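Local coordinates for Alr2269 protein (Nostoc sp., PDB 3MC8) that probably forms the periplasmic part of a cyanobacterial Omp85-type outer-membrane protein, with three POTRA domains in a row that would meet incoming polypeptides, at residues A[112-117]-A[134-139]; A[140-145]-A[161-166]; A[220-225]-A[295-300]; A[254-259]-A[270-275]; A[286-291]-A[299-304]. All blocks are in the same frame, centred on the assembly; numbering follows the deposited sequence.

In the fold
Interactions 1, 2 and 3–5 fall in three successive POTRA domains. Interaction 1 closes a hairpin of the first and runs straight into interaction 2, where an edge strand meets a short helix. Interactions 3 and 5 share Asn-299 and Val-300 on the middle strand 298-306, one pairing parallel and the other antiparallel. Interaction 4 ties a loop to the helix packed on that sheet, and Leu-258 and Leu-273 carry it to the sheet's valine face. Backbone bonds dominate 1, 3 and 5, charged groups dominate 4, and 2 combines an apolar centre with a salt bridge. All five are partly buried, apolar faces toward the helices, Lys-142, Glu-257 and Asp-290 toward the more exposed side.

Interaction 1: A[112-117]-A[134-139]; sequences GFFSNV and VQPNPV
Phe-114 lays the CD1–CE1 side of its ring against Val-134, the two side chains meeting at a slant, with CE1 3.7 Å from Val-134 CG2. With CG anti to the carbonyl carbon (chi1 -51°), the ring turns away from most of segment 134-139 into the core, where Ile-108 of helix 98-109 and Val-84 of helix 78-87 also touch it. Its neighbour Phe-113 puts CB over the centre of one ring face, and the peptide joining Gln-135 to Pro-136 lies at the ring edge. Beneath this layer runs the antiparallel ladder of hairpin 114-124/127-136. Ser-115 N gives a nearly straight bond to Gln-135 O (2.9 Å, 177°), and Gln-135 N reaches Asn-116 O at 2.9 Å. Beyond the non-hydrogen-bonded pair Phe-114/Pro-136, Asn-137 N continues the ladder, 3.0 Å from Phe-113 O. The Asn-137 side chain folds back over the same corner, its OD1 3.4 Å from Ser-115 CB, while its ND2 bonds to Leu-174 O. Gln-135 instead sends its OE1 to Ser-73. The chemistry is thus divided: an aromatic-aliphatic cluster on the helix side and a run of backbone bonds at the strand ends. Because Leu-174 belongs to the following POTRA domain, the amide of Asn-137 probably helps to fix how the first domain meets the second.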
# COMPACT_ATOMS: atom_id res chain seq x y z
N GLY A 112 -3.65 15.23 10.13
CA GLY A 112 -3.75 13.85 10.54
C GLY A 112 -4.68 13.56 11.70
O GLY A 112 -5.11 12.41 11.87
N PHE A 113 -5.04 14.56 12.50
CA PHE A 113 -5.88 14.28 13.67
C PHE A 113 -7.38 14.21 13.47
O PHE A 113 -8.08 14.00 14.45
CB PHE A 113 -5.63 15.31 14.76
CG PHE A 113 -4.20 15.45 15.16
CD1 PHE A 113 -3.64 14.62 16.16
CD2 PHE A 113 -3.41 16.44 14.59
CE1 PHE A 113 -2.29 14.77 16.55
CE2 PHE A 113 -2.06 16.60 14.98
CZ PHE A 113 -1.50 15.76 15.95
N PHE A 114 -7.92 14.35 12.26
CA PHE A 114 -9.39 14.44 12.16
C PHE A 114 -10.01 13.48 11.21
O PHE A 114 -9.40 13.12 10.23
CB PHE A 114 -9.84 15.85 11.80
CG PHE A 114 -9.23 16.88 12.68
CD1 PHE A 114 -9.73 17.12 13.93
CD2 PHE A 114 -8.11 17.57 12.27
CE1 PHE A 114 -9.15 18.05 14.76
CE2 PHE A 114 -7.53 18.50 13.08
CZ PHE A 114 -8.06 18.74 14.34
N SER A 115 -11.26 13.11 11.49
CA SER A 115 -12.01 12.14 10.70
C SER A 115 -13.07 12.81 9.81
O SER A 115 -13.52 12.26 8.81
CB SER A 115 -12.66 11.13 11.65
OG SER A 115 -13.99 11.48 12.00
N ASN A 116 -13.51 13.99 10.24
CA ASN A 116 -14.40 14.84 9.45
C ASN A 116 -14.04 16.31 9.73
O ASN A 116 -13.52 16.65 10.81
CB ASN A 116 -15.87 14.55 9.79
CG ASN A 116 -16.83 14.99 8.68
OD1 ASN A 116 -16.42 15.23 7.53
ND2 ASN A 116 -18.12 15.09 9.03
N VAL A 117 -14.28 17.15 8.74
CA VAL A 117 -13.96 18.57 8.80
C VAL A 117 -14.97 19.33 7.95
O VAL A 117 -15.27 18.93 6.83
CB VAL A 117 -12.56 18.83 8.29
CG1 VAL A 117 -12.29 20.34 8.14
CG2 VAL A 117 -11.54 18.18 9.22
N VAL A 134 -14.82 20.37 13.34
CA VAL A 134 -13.92 19.24 13.18
C VAL A 134 -14.28 18.11 14.13
O VAL A 134 -14.64 18.38 15.26
CB VAL A 134 -12.49 19.66 13.49
CG1 VAL A 134 -12.10 20.82 12.61
CG2 VAL A 134 -12.32 20.01 14.98
N GLN A 135 -14.17 16.86 13.67
CA GLN A 135 -14.30 15.67 14.56
C GLN A 135 -12.97 14.96 14.77
O GLN A 135 -12.47 14.32 13.85
CB GLN A 135 -15.24 14.64 13.94
CG GLN A 135 -15.42 13.36 14.76
CD GLN A 135 -16.18 13.61 16.04
OE1 GLN A 135 -17.39 13.34 16.12
NE2 GLN A 135 -15.49 14.16 17.05
N PRO A 136 -12.39 15.04 15.99
CA PRO A 136 -11.11 14.32 16.11
C PRO A 136 -11.22 12.81 16.03
O PRO A 136 -12.27 12.21 16.29
CB PRO A 136 -10.59 14.76 17.49
CG PRO A 136 -11.27 16.05 17.76
CD PRO A 136 -12.66 15.86 17.18
N ASN A 137 -10.11 12.20 15.63
CA ASN A 137 -9.97 10.76 15.61
C ASN A 137 -9.98 10.22 17.03
O ASN A 137 -9.56 10.92 17.97
CB ASN A 137 -8.65 10.37 14.97
CG ASN A 137 -8.63 10.59 13.49
OD1 ASN A 137 -9.60 10.29 12.77
ND2 ASN A 137 -7.51 11.11 12.99
N PRO A 138 -10.41 8.95 17.20
CA PRO A 138 -10.30 8.37 18.54
C PRO A 138 -8.85 8.15 18.92
O PRO A 138 -7.95 8.35 18.10
CB PRO A 138 -11.03 7.03 18.42
CG PRO A 138 -11.70 7.04 17.05
CD PRO A 138 -10.87 7.95 16.21
N VAL A 139 -8.64 7.73 20.16
CA VAL A 139 -7.31 7.35 20.58
C VAL A 139 -7.09 5.94 20.06
O VAL A 139 -8.02 5.16 19.89
CB VAL A 139 -7.04 7.45 22.14
CG1 VAL A 139 -7.80 8.62 22.76
CG2 VAL A 139 -7.36 6.12 22.84

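Interaction 2: A[140-145]-A[161-166]; sequences LSKVEI and TADEIF
Val-143 and Phe-166 stand at about a right angle to each other, both valine methyls coming from one side. CG2 lies at the root of the aromatic side chain, against Phe-166 CB (3.3 Å), and CG1 farther along the ring, against CD2 at 3.4 Å. One ring face is covered by Ile-165 CG2 from the same helix. One helical turn earlier, Ala-162 CB sits against Val-143 O and beside Ile-145 CG1 (4.0 Å). Nearer solvent, Lys-142 bends at chi3 and chi4 and crosses Asp-163 at a slant, bringing NZ to the syn lone pair of OD1 in a salt bridge of 2.6 Å; its second bond, to OD2, is weak. Tyr-170 OH also bonds to Asp-163 OD1 and takes the N-H of Val-143, tying the carboxylate to the strand. Strand 142-147 lies at the edge of the sheet, paired with strand 211-217. Helix 160-166 packs over it, and helix 176-192 packs against both Ile-145 and Ile-165.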
# COMPACT_ATOMS: atom_id res chain seq x y z
N LEU A 140 -5.83 5.65 19.78
CA LEU A 140 -5.41 4.36 19.25
C LEU A 140 -5.31 3.32 20.36
O LEU A 140 -4.39 3.38 21.19
CB LEU A 140 -4.05 4.56 18.57
CG LEU A 140 -3.53 3.48 17.64
CD1 LEU A 140 -4.59 3.14 16.60
CD2 LEU A 140 -2.18 3.94 17.03
N SER A 141 -6.28 2.40 20.41
CA SER A 141 -6.21 1.18 21.26
C SER A 141 -5.12 0.24 20.72
O SER A 141 -4.09 0.07 21.38
CB SER A 141 -7.55 0.43 21.35
OG SER A 141 -8.63 1.17 20.79
N LYS A 142 -5.36 -0.37 19.54
CA LYS A 142 -4.32 -1.12 18.79
C LYS A 142 -4.43 -1.09 17.24
O LYS A 142 -5.50 -0.89 16.68
CB LYS A 142 -4.20 -2.58 19.27
CG LYS A 142 -5.40 -3.50 18.98
CD LYS A 142 -5.09 -5.04 19.16
CE LYS A 142 -3.76 -5.41 19.91
NZ LYS A 142 -2.56 -5.63 19.00
N VAL A 143 -3.27 -1.30 16.60
CA VAL A 143 -3.15 -1.54 15.16
C VAL A 143 -3.18 -3.05 14.93
O VAL A 143 -2.31 -3.80 15.42
CB VAL A 143 -1.84 -0.94 14.58
CG1 VAL A 143 -1.70 -1.28 13.10
CG2 VAL A 143 -1.78 0.54 14.75
N GLU A 144 -4.17 -3.49 14.15
CA GLU A 144 -4.37 -4.88 13.78
C GLU A 144 -3.99 -5.07 12.28
O GLU A 144 -4.40 -4.27 11.44
CB GLU A 144 -5.85 -5.17 13.95
CG GLU A 144 -6.20 -6.53 14.46
CD GLU A 144 -7.71 -6.71 14.58
OE1 GLU A 144 -8.44 -6.29 13.64
OE2 GLU A 144 -8.17 -7.26 15.60
N ILE A 145 -3.21 -6.11 11.95
CA ILE A 145 -2.85 -6.42 10.54
C ILE A 145 -3.66 -7.57 10.06
O ILE A 145 -3.69 -8.61 10.68
CB ILE A 145 -1.39 -6.90 10.34
CG1 ILE A 145 -0.39 -5.78 10.57
CG2 ILE A 145 -1.20 -7.41 8.93
CD1 ILE A 145 1.03 -6.25 10.47
N THR A 161 4.18 -8.15 15.25
CA THR A 161 4.73 -7.17 14.31
C THR A 161 3.96 -5.85 14.43
O THR A 161 4.58 -4.82 14.66
CB THR A 161 4.79 -7.68 12.83
OG1 THR A 161 5.33 -9.01 12.79
CG2 THR A 161 5.68 -6.77 12.01
N ALA A 162 2.63 -5.88 14.30
CA ALA A 162 1.85 -4.64 14.41
C ALA A 162 2.26 -3.89 15.69
O ALA A 162 2.77 -2.74 15.63
CB ALA A 162 0.36 -4.94 14.40
N ASP A 163 2.10 -4.57 16.84
CA ASP A 163 2.42 -3.96 18.12
C ASP A 163 3.90 -3.59 18.13
O ASP A 163 4.23 -2.48 18.51
CB ASP A 163 2.02 -4.83 19.32
CG ASP A 163 0.53 -5.22 19.30
OD1 ASP A 163 -0.21 -4.67 18.47
OD2 ASP A 163 0.11 -6.11 20.08
N GLU A 164 4.80 -4.43 17.65
CA GLU A 164 6.20 -3.97 17.68
C GLU A 164 6.33 -2.58 17.03
O GLU A 164 7.11 -1.75 17.50
CB GLU A 164 7.18 -4.95 17.03
CG GLU A 164 7.79 -5.93 18.01
CD GLU A 164 8.31 -7.19 17.36
OE1 GLU A 164 9.06 -7.07 16.37
OE2 GLU A 164 7.98 -8.31 17.85
N ILE A 165 5.56 -2.31 15.98
CA ILE A 165 5.80 -1.14 15.14
C ILE A 165 4.99 0.05 15.59
O ILE A 165 5.48 1.19 15.64
CB ILE A 165 5.42 -1.46 13.67
CG1 ILE A 165 6.57 -2.17 12.96
CG2 ILE A 165 5.07 -0.19 12.89
CD1 ILE A 165 6.12 -2.87 11.72
N PHE A 166 3.73 -0.21 15.91
CA PHE A 166 2.81 0.87 16.16
C PHE A 166 2.70 1.27 17.65
O PHE A 166 2.33 2.41 17.92
CB PHE A 166 1.46 0.55 15.47
CG PHE A 166 1.56 0.55 13.94
CD1 PHE A 166 1.64 1.75 13.24
CD2 PHE A 166 1.67 -0.62 13.22
CE1 PHE A 166 1.77 1.77 11.88
CE2 PHE A 166 1.80 -0.60 11.86
CZ PHE A 166 1.85 0.60 11.18

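Interaction 3: A[220-225]-A[295-300]; sequences VVENIS and PTKVNV
Val-220 and Lys-297 lie side by side and point the same way, Val-220 CG1 resting 3.8 Å from Lys-297 CE. The lysine chain is fully extended, so its methylenes form an apolar flank along the valine. Glu-222 crosses this chain at about a right angle. Its CG is anti to the backbone N (chi1 -172°) and the rest of the chain is extended, which sets OE1 3.6 Å from Lys-297 CB. Its charge is spent on the turn before segment 295-300: OE1 and OE2 take the N-H groups of Asp-294 and Thr-293, while Lys-297 NZ stays 5.1 Å from OE1. On the face that also carries Ile-224 and Val-298, Val-221 CG1 meets Val-300 CG2 at 3.9 Å, and Leu-258 packs beside them. The backbone bonds alternate between strands, Glu-222 N giving to Val-298 O (2.8 Å) and Val-300 N to Asn-223 O (2.8 Å, 174°). Ser-225 N then gives to Val-300 O, where a water bound to Ser-225 OG also donates. Two residues, Glu-222 and Asn-223, span what Asn-299 spans alone, a beta bulge. The parallel pairing of first and last strands, with helices in between, is typical of the POTRA fold.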
# COMPACT_ATOMS: atom_id res chain seq x y z
N VAL A 220 0.28 -13.33 -2.82
CA VAL A 220 -0.15 -14.69 -3.02
C VAL A 220 -0.06 -14.99 -4.49
O VAL A 220 -0.48 -14.20 -5.30
CB VAL A 220 -1.59 -14.87 -2.50
CG1 VAL A 220 -2.12 -16.22 -2.92
CG2 VAL A 220 -1.62 -14.72 -0.98
N VAL A 221 0.51 -16.13 -4.80
CA VAL A 221 0.70 -16.61 -6.17
C VAL A 221 -0.55 -17.34 -6.62
O VAL A 221 -1.10 -18.11 -5.88
CB VAL A 221 1.83 -17.61 -6.22
CG1 VAL A 221 2.10 -18.06 -7.63
CG2 VAL A 221 3.05 -17.01 -5.61
N GLU A 222 -0.96 -17.13 -7.85
CA GLU A 222 -2.16 -17.72 -8.40
C GLU A 222 -1.84 -18.85 -9.36
O GLU A 222 -2.50 -19.88 -9.36
CB GLU A 222 -2.86 -16.62 -9.15
CG GLU A 222 -4.23 -16.92 -9.68
CD GLU A 222 -4.84 -15.66 -10.26
OE1 GLU A 222 -5.12 -14.70 -9.49
OE2 GLU A 222 -5.01 -15.64 -11.51
N ASN A 223 -0.84 -18.66 -10.22
CA ASN A 223 -0.44 -19.67 -11.18
C ASN A 223 1.05 -19.55 -11.39
O ASN A 223 1.60 -18.47 -11.26
CB ASN A 223 -1.18 -19.47 -12.51
CG ASN A 223 -2.56 -20.16 -12.52
OD1 ASN A 223 -2.65 -21.40 -12.59
ND2 ASN A 223 -3.64 -19.35 -12.47
N ILE A 224 1.69 -20.68 -11.67
CA ILE A 224 3.08 -20.74 -12.04
C ILE A 224 3.12 -21.36 -13.41
O ILE A 224 2.47 -22.37 -13.62
CB ILE A 224 3.82 -21.65 -11.06
CG1 ILE A 224 3.70 -21.08 -9.64
CG2 ILE A 224 5.30 -21.82 -11.45
CD1 ILE A 224 4.40 -21.92 -8.58
N SER A 225 3.87 -20.81 -14.35
CA SER A 225 3.99 -21.50 -15.65
C SER A 225 5.37 -21.34 -16.17
O SER A 225 6.16 -20.64 -15.58
CB SER A 225 3.00 -20.94 -16.66
OG SER A 225 3.22 -19.55 -16.86
N PRO A 295 -6.46 -9.56 -9.08
CA PRO A 295 -5.39 -8.55 -9.10
C PRO A 295 -4.64 -8.33 -7.79
O PRO A 295 -3.62 -7.64 -7.80
CB PRO A 295 -6.12 -7.24 -9.46
CG PRO A 295 -7.48 -7.67 -9.93
CD PRO A 295 -7.79 -8.93 -9.21
N THR A 296 -5.18 -8.84 -6.69
CA THR A 296 -4.40 -8.92 -5.45
C THR A 296 -3.21 -9.87 -5.65
O THR A 296 -2.10 -9.64 -5.17
CB THR A 296 -5.22 -9.42 -4.23
OG1 THR A 296 -6.24 -10.34 -4.67
CG2 THR A 296 -5.88 -8.26 -3.52
N LYS A 297 -3.46 -10.93 -6.39
CA LYS A 297 -2.47 -11.96 -6.62
C LYS A 297 -1.63 -11.69 -7.85
O LYS A 297 -1.83 -10.71 -8.59
CB LYS A 297 -3.17 -13.30 -6.77
CG LYS A 297 -4.08 -13.63 -5.63
CD LYS A 297 -4.70 -14.98 -5.88
CE LYS A 297 -5.40 -15.49 -4.65
NZ LYS A 297 -5.93 -16.85 -4.89
N VAL A 298 -0.69 -12.60 -8.05
CA VAL A 298 0.26 -12.54 -9.12
C VAL A 298 0.36 -13.91 -9.86
O VAL A 298 0.04 -14.97 -9.33
CB VAL A 298 1.62 -12.07 -8.54
CG1 VAL A 298 2.16 -13.05 -7.53
CG2 VAL A 298 2.61 -11.89 -9.60
N ASN A 299 0.75 -13.87 -11.11
CA ASN A 299 1.09 -15.06 -11.82
C ASN A 299 2.57 -15.05 -11.98
O ASN A 299 3.13 -14.01 -12.23
CB ASN A 299 0.43 -15.04 -13.18
CG ASN A 299 -1.05 -15.30 -13.09
OD1 ASN A 299 -1.54 -15.76 -12.07
ND2 ASN A 299 -1.78 -15.01 -14.15
N VAL A 300 3.21 -16.19 -11.79
CA VAL A 300 4.63 -16.28 -11.93
C VAL A 300 4.90 -17.05 -13.20
O VAL A 300 4.22 -18.02 -13.48
CB VAL A 300 5.25 -16.98 -10.73
CG1 VAL A 300 6.75 -17.24 -10.95
CG2 VAL A 300 5.01 -16.15 -9.47
O HOH W 1 -1.57 -11.24 -2.21
O HOH W 2 2.00 -18.10 -14.75

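Interaction 4: A[254-259]-A[270-275]; sequences REVELK and QKDLQR
Asp-272, on the second helix of this POTRA domain, turns its carboxylate to the backbone of the loop that precedes the helix. OD1 takes the N-H of Glu-257 (3.0 Å), which arrives from above the carboxylate plane, and OD2 takes Leu-258 N at 3.1 Å on its syn side. The chi1 of -73°, with CG anti to the carbonyl carbon, aims the group this way, and Val-256 CG1 lies across it at about a right angle. Next out comes Arg-275, one helical turn on. Its NH1 binds both Asp-272 OD1, in a salt bridge, and Glu-255 O (2.6 Å), with both acceptors in the guanidinium plane. That double grip pins the end of the arginine, whose chain bends at chi3, and probably balances the buried negative charge. Glu-255 crosses the same chain obliquely, OE1 3.3 Å from Arg-275 CD, while Glu-257 OE1 makes a long salt bridge of 3.7 Å to NH2. Farther out, Leu-258 reaches past the carboxylate to Val-221 and Ile-224 of strand 221-229, and Glu-255 and Val-256 touch Val-276. At the centre, Glu-257 N and Arg-275 NH1 reach Asp-272 OD1 from the same face of its plane, the arginine bond being 3.1 Å at 170°.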
# COMPACT_ATOMS: atom_id res chain seq x y z
N ARG A 254 9.46 -29.21 -11.11
CA ARG A 254 9.73 -30.03 -9.96
C ARG A 254 10.93 -29.55 -9.17
O ARG A 254 11.17 -30.01 -8.06
CB ARG A 254 9.90 -31.46 -10.34
CG ARG A 254 11.18 -31.78 -11.03
CD ARG A 254 11.15 -33.28 -11.30
NE ARG A 254 12.45 -33.68 -11.78
CZ ARG A 254 12.96 -34.88 -11.66
NH1 ARG A 254 12.28 -35.85 -11.05
NH2 ARG A 254 14.16 -35.09 -12.15
N GLU A 255 11.69 -28.64 -9.76
CA GLU A 255 12.79 -28.03 -9.06
C GLU A 255 12.34 -26.76 -8.35
O GLU A 255 13.14 -26.07 -7.79
CB GLU A 255 13.89 -27.68 -10.05
CG GLU A 255 14.44 -28.85 -10.80
CD GLU A 255 15.07 -29.93 -9.90
OE1 GLU A 255 15.46 -29.62 -8.75
OE2 GLU A 255 15.20 -31.11 -10.37
N VAL A 256 11.06 -26.43 -8.39
CA VAL A 256 10.63 -25.15 -7.87
C VAL A 256 9.76 -25.42 -6.68
O VAL A 256 8.73 -26.02 -6.81
CB VAL A 256 9.81 -24.37 -8.92
CG1 VAL A 256 9.21 -23.14 -8.29
CG2 VAL A 256 10.70 -24.02 -10.14
N GLU A 257 10.17 -24.95 -5.51
CA GLU A 257 9.33 -25.13 -4.32
C GLU A 257 8.09 -24.30 -4.28
O GLU A 257 7.18 -24.66 -3.56
CB GLU A 257 10.12 -24.88 -3.04
CG GLU A 257 10.77 -26.16 -2.50
CD GLU A 257 11.90 -25.88 -1.52
OE1 GLU A 257 12.27 -24.68 -1.33
OE2 GLU A 257 12.42 -26.87 -0.95
N LEU A 258 8.05 -23.20 -5.02
CA LEU A 258 6.93 -22.31 -4.94
C LEU A 258 5.70 -22.95 -5.55
O LEU A 258 5.79 -23.61 -6.57
CB LEU A 258 7.22 -21.00 -5.67
CG LEU A 258 6.16 -19.88 -5.56
CD1 LEU A 258 6.16 -19.23 -4.18
CD2 LEU A 258 6.38 -18.84 -6.61
N LYS A 259 4.56 -22.74 -4.90
CA LYS A 259 3.28 -23.29 -5.37
C LYS A 259 2.19 -22.23 -5.27
O LYS A 259 2.24 -21.37 -4.41
CB LYS A 259 2.88 -24.50 -4.51
CG LYS A 259 3.87 -25.67 -4.64
CD LYS A 259 3.66 -26.52 -5.95
CE LYS A 259 4.90 -27.32 -6.40
NZ LYS A 259 5.99 -27.28 -5.38
N GLN A 270 14.37 -17.14 -5.82
CA GLN A 270 15.70 -17.13 -6.45
C GLN A 270 16.45 -18.43 -6.21
O GLN A 270 17.25 -18.86 -7.03
CB GLN A 270 16.51 -15.96 -5.94
CG GLN A 270 16.38 -14.80 -6.85
CD GLN A 270 16.79 -13.47 -6.30
OE1 GLN A 270 17.54 -13.37 -5.33
NE2 GLN A 270 16.28 -12.41 -6.93
N LYS A 271 16.17 -19.05 -5.08
CA LYS A 271 16.82 -20.30 -4.77
C LYS A 271 16.26 -21.37 -5.72
O LYS A 271 17.02 -22.15 -6.31
CB LYS A 271 16.60 -20.59 -3.30
CG LYS A 271 17.06 -21.89 -2.79
CD LYS A 271 18.57 -22.16 -2.93
CE LYS A 271 18.98 -23.30 -1.95
NZ LYS A 271 20.39 -23.77 -2.11
N ASP A 272 14.93 -21.38 -5.87
CA ASP A 272 14.25 -22.17 -6.90
C ASP A 272 14.89 -21.97 -8.26
O ASP A 272 15.10 -22.92 -9.01
CB ASP A 272 12.78 -21.76 -7.01
CG ASP A 272 11.93 -22.24 -5.83
OD1 ASP A 272 12.42 -23.05 -4.98
OD2 ASP A 272 10.73 -21.82 -5.76
N LEU A 273 15.21 -20.73 -8.61
CA LEU A 273 15.77 -20.52 -9.94
C LEU A 273 17.15 -21.10 -10.00
O LEU A 273 17.55 -21.63 -11.02
CB LEU A 273 15.83 -19.05 -10.32
CG LEU A 273 14.48 -18.36 -10.44
CD1 LEU A 273 14.71 -16.87 -10.61
CD2 LEU A 273 13.64 -18.93 -11.59
N GLN A 274 17.89 -20.97 -8.92
CA GLN A 274 19.23 -21.52 -8.88
C GLN A 274 19.20 -23.04 -9.09
O GLN A 274 20.08 -23.62 -9.67
CB GLN A 274 19.92 -21.17 -7.55
CG GLN A 274 20.71 -19.88 -7.57
CD GLN A 274 21.27 -19.54 -6.20
OE1 GLN A 274 21.67 -20.44 -5.44
NE2 GLN A 274 21.30 -18.24 -5.88
N ARG A 275 18.16 -23.66 -8.58
CA ARG A 275 18.04 -25.07 -8.58
C ARG A 275 17.62 -25.57 -9.96
O ARG A 275 18.11 -26.61 -10.41
CB ARG A 275 17.03 -25.49 -7.50
CG ARG A 275 16.91 -26.94 -7.42
CD ARG A 275 16.04 -27.52 -6.33
NE ARG A 275 16.03 -26.84 -5.06
CZ ARG A 275 15.17 -25.89 -4.71
NH1 ARG A 275 14.24 -25.45 -5.57
NH2 ARG A 275 15.24 -25.34 -3.50

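Interaction 5: A[286-291]-A[299-304]; sequences NVSLDP and NVVVNV
Asn-299, near the start of the second arm of a beta hairpin, faces Asp-290: the pair exchanges two backbone bonds, Asn-299 N to Asp-290 O (2.8 Å) and Asp-290 N to Asn-299 O. At Val-300 the pairing changes to a non-hydrogen-bonded one with Leu-289, and the methyls of the valine divide: CG2 lies alongside Leu-289 CD2 (3.6 Å), pointing the same way, while CG1 meets Val-287 CG2 at 3.3 Å. This face looks to helix 266-277 and to Phe-264. Val-301 turns to the opposite face, its N and O bonded to Ser-288 O and N (both 3.0 Å), and its CG2 brushes Asp-290 OD2. Val-302, across from Val-287, returns to the helix side, where both touch Leu-273. Asn-303 closes the ladder with a third pair of backbone bonds, Asn-303 N giving to Asn-286 O at 2.7 Å. Its amide adds a link on the face shared with Ser-288 and Val-301. With CG anti to the carbonyl carbon (chi1 -58°), it reaches back over the hairpin partner, the two amide planes 65° apart. Asn-303 ND2 gives a nearly straight bond to Asn-286 OD1 (2.8 Å, 168°) and a weak one of 3.3 Å to Ser-288 OG.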
# COMPACT_ATOMS: atom_id res chain seq x y z
N ASN A 286 15.11 -17.04 -15.44
CA ASN A 286 14.64 -15.94 -14.64
C ASN A 286 13.16 -16.09 -14.46
O ASN A 286 12.53 -16.91 -15.12
CB ASN A 286 14.98 -14.56 -15.24
CG ASN A 286 14.07 -14.19 -16.42
OD1 ASN A 286 12.83 -14.24 -16.31
ND2 ASN A 286 14.68 -13.82 -17.56
N VAL A 287 12.62 -15.26 -13.59
CA VAL A 287 11.20 -15.24 -13.28
C VAL A 287 10.62 -13.87 -13.60
O VAL A 287 11.29 -12.85 -13.44
CB VAL A 287 11.04 -15.51 -11.78
CG1 VAL A 287 11.73 -14.41 -11.00
CG2 VAL A 287 9.59 -15.63 -11.40
N SER A 288 9.40 -13.83 -14.09
CA SER A 288 8.73 -12.56 -14.29
C SER A 288 7.31 -12.67 -13.76
O SER A 288 6.83 -13.77 -13.51
CB SER A 288 8.77 -12.16 -15.75
OG SER A 288 7.86 -12.94 -16.48
N LEU A 289 6.66 -11.54 -13.54
CA LEU A 289 5.38 -11.55 -12.86
C LEU A 289 4.32 -10.82 -13.66
O LEU A 289 4.59 -9.84 -14.34
CB LEU A 289 5.53 -10.89 -11.51
CG LEU A 289 6.62 -11.46 -10.62
CD1 LEU A 289 6.77 -10.62 -9.35
CD2 LEU A 289 6.30 -12.91 -10.29
N ASP A 290 3.10 -11.31 -13.57
CA ASP A 290 1.96 -10.69 -14.23
C ASP A 290 0.90 -10.52 -13.18
O ASP A 290 0.88 -11.25 -12.22
CB ASP A 290 1.43 -11.58 -15.35
CG ASP A 290 2.39 -11.69 -16.51
OD1 ASP A 290 2.75 -10.64 -17.08
OD2 ASP A 290 2.81 -12.81 -16.87
N PRO A 291 0.02 -9.55 -13.34
CA PRO A 291 -0.99 -9.48 -12.28
C PRO A 291 -2.01 -10.62 -12.45
O PRO A 291 -2.22 -11.11 -13.55
CB PRO A 291 -1.64 -8.13 -12.51
CG PRO A 291 -1.52 -7.92 -14.00
CD PRO A 291 -0.25 -8.61 -14.44
N ASN A 299 0.75 -13.87 -11.11
CA ASN A 299 1.09 -15.06 -11.82
C ASN A 299 2.57 -15.05 -11.98
O ASN A 299 3.13 -14.01 -12.23
CB ASN A 299 0.43 -15.04 -13.18
CG ASN A 299 -1.05 -15.30 -13.09
OD1 ASN A 299 -1.54 -15.76 -12.07
ND2 ASN A 299 -1.78 -15.01 -14.15
N VAL A 300 3.21 -16.19 -11.79
CA VAL A 300 4.63 -16.28 -11.93
C VAL A 300 4.90 -17.05 -13.20
O VAL A 300 4.22 -18.02 -13.48
CB VAL A 300 5.25 -16.98 -10.73
CG1 VAL A 300 6.75 -17.24 -10.95
CG2 VAL A 300 5.01 -16.15 -9.47
N VAL A 301 5.90 -16.60 -13.95
CA VAL A 301 6.36 -17.26 -15.14
C VAL A 301 7.83 -17.55 -14.98
O VAL A 301 8.61 -16.63 -14.71
CB VAL A 301 6.20 -16.36 -16.38
CG1 VAL A 301 6.82 -17.01 -17.62
CG2 VAL A 301 4.73 -16.08 -16.64
N VAL A 302 8.24 -18.80 -15.15
CA VAL A 302 9.65 -19.09 -15.12
C VAL A 302 10.04 -19.13 -16.56
O VAL A 302 9.54 -19.97 -17.34
CB VAL A 302 9.96 -20.44 -14.49
CG1 VAL A 302 11.44 -20.63 -14.43
CG2 VAL A 302 9.37 -20.54 -13.10
N ASN A 303 10.93 -18.22 -16.92
CA ASN A 303 11.40 -18.05 -18.30
C ASN A 303 12.74 -18.71 -18.43
O ASN A 303 13.62 -18.51 -17.59
CB ASN A 303 11.59 -16.55 -18.63
CG ASN A 303 10.35 -15.75 -18.46
OD1 ASN A 303 9.35 -15.97 -19.15
ND2 ASN A 303 10.37 -14.83 -17.52
N VAL A 304 12.94 -19.42 -19.52
CA VAL A 304 14.05 -20.35 -19.60
C VAL A 304 14.64 -20.32 -20.99
O VAL A 304 13.92 -20.38 -21.95
CB VAL A 304 13.52 -21.77 -19.30
CG1 VAL A 304 14.36 -22.76 -19.97
CG2 VAL A 304 13.51 -22.04 -17.83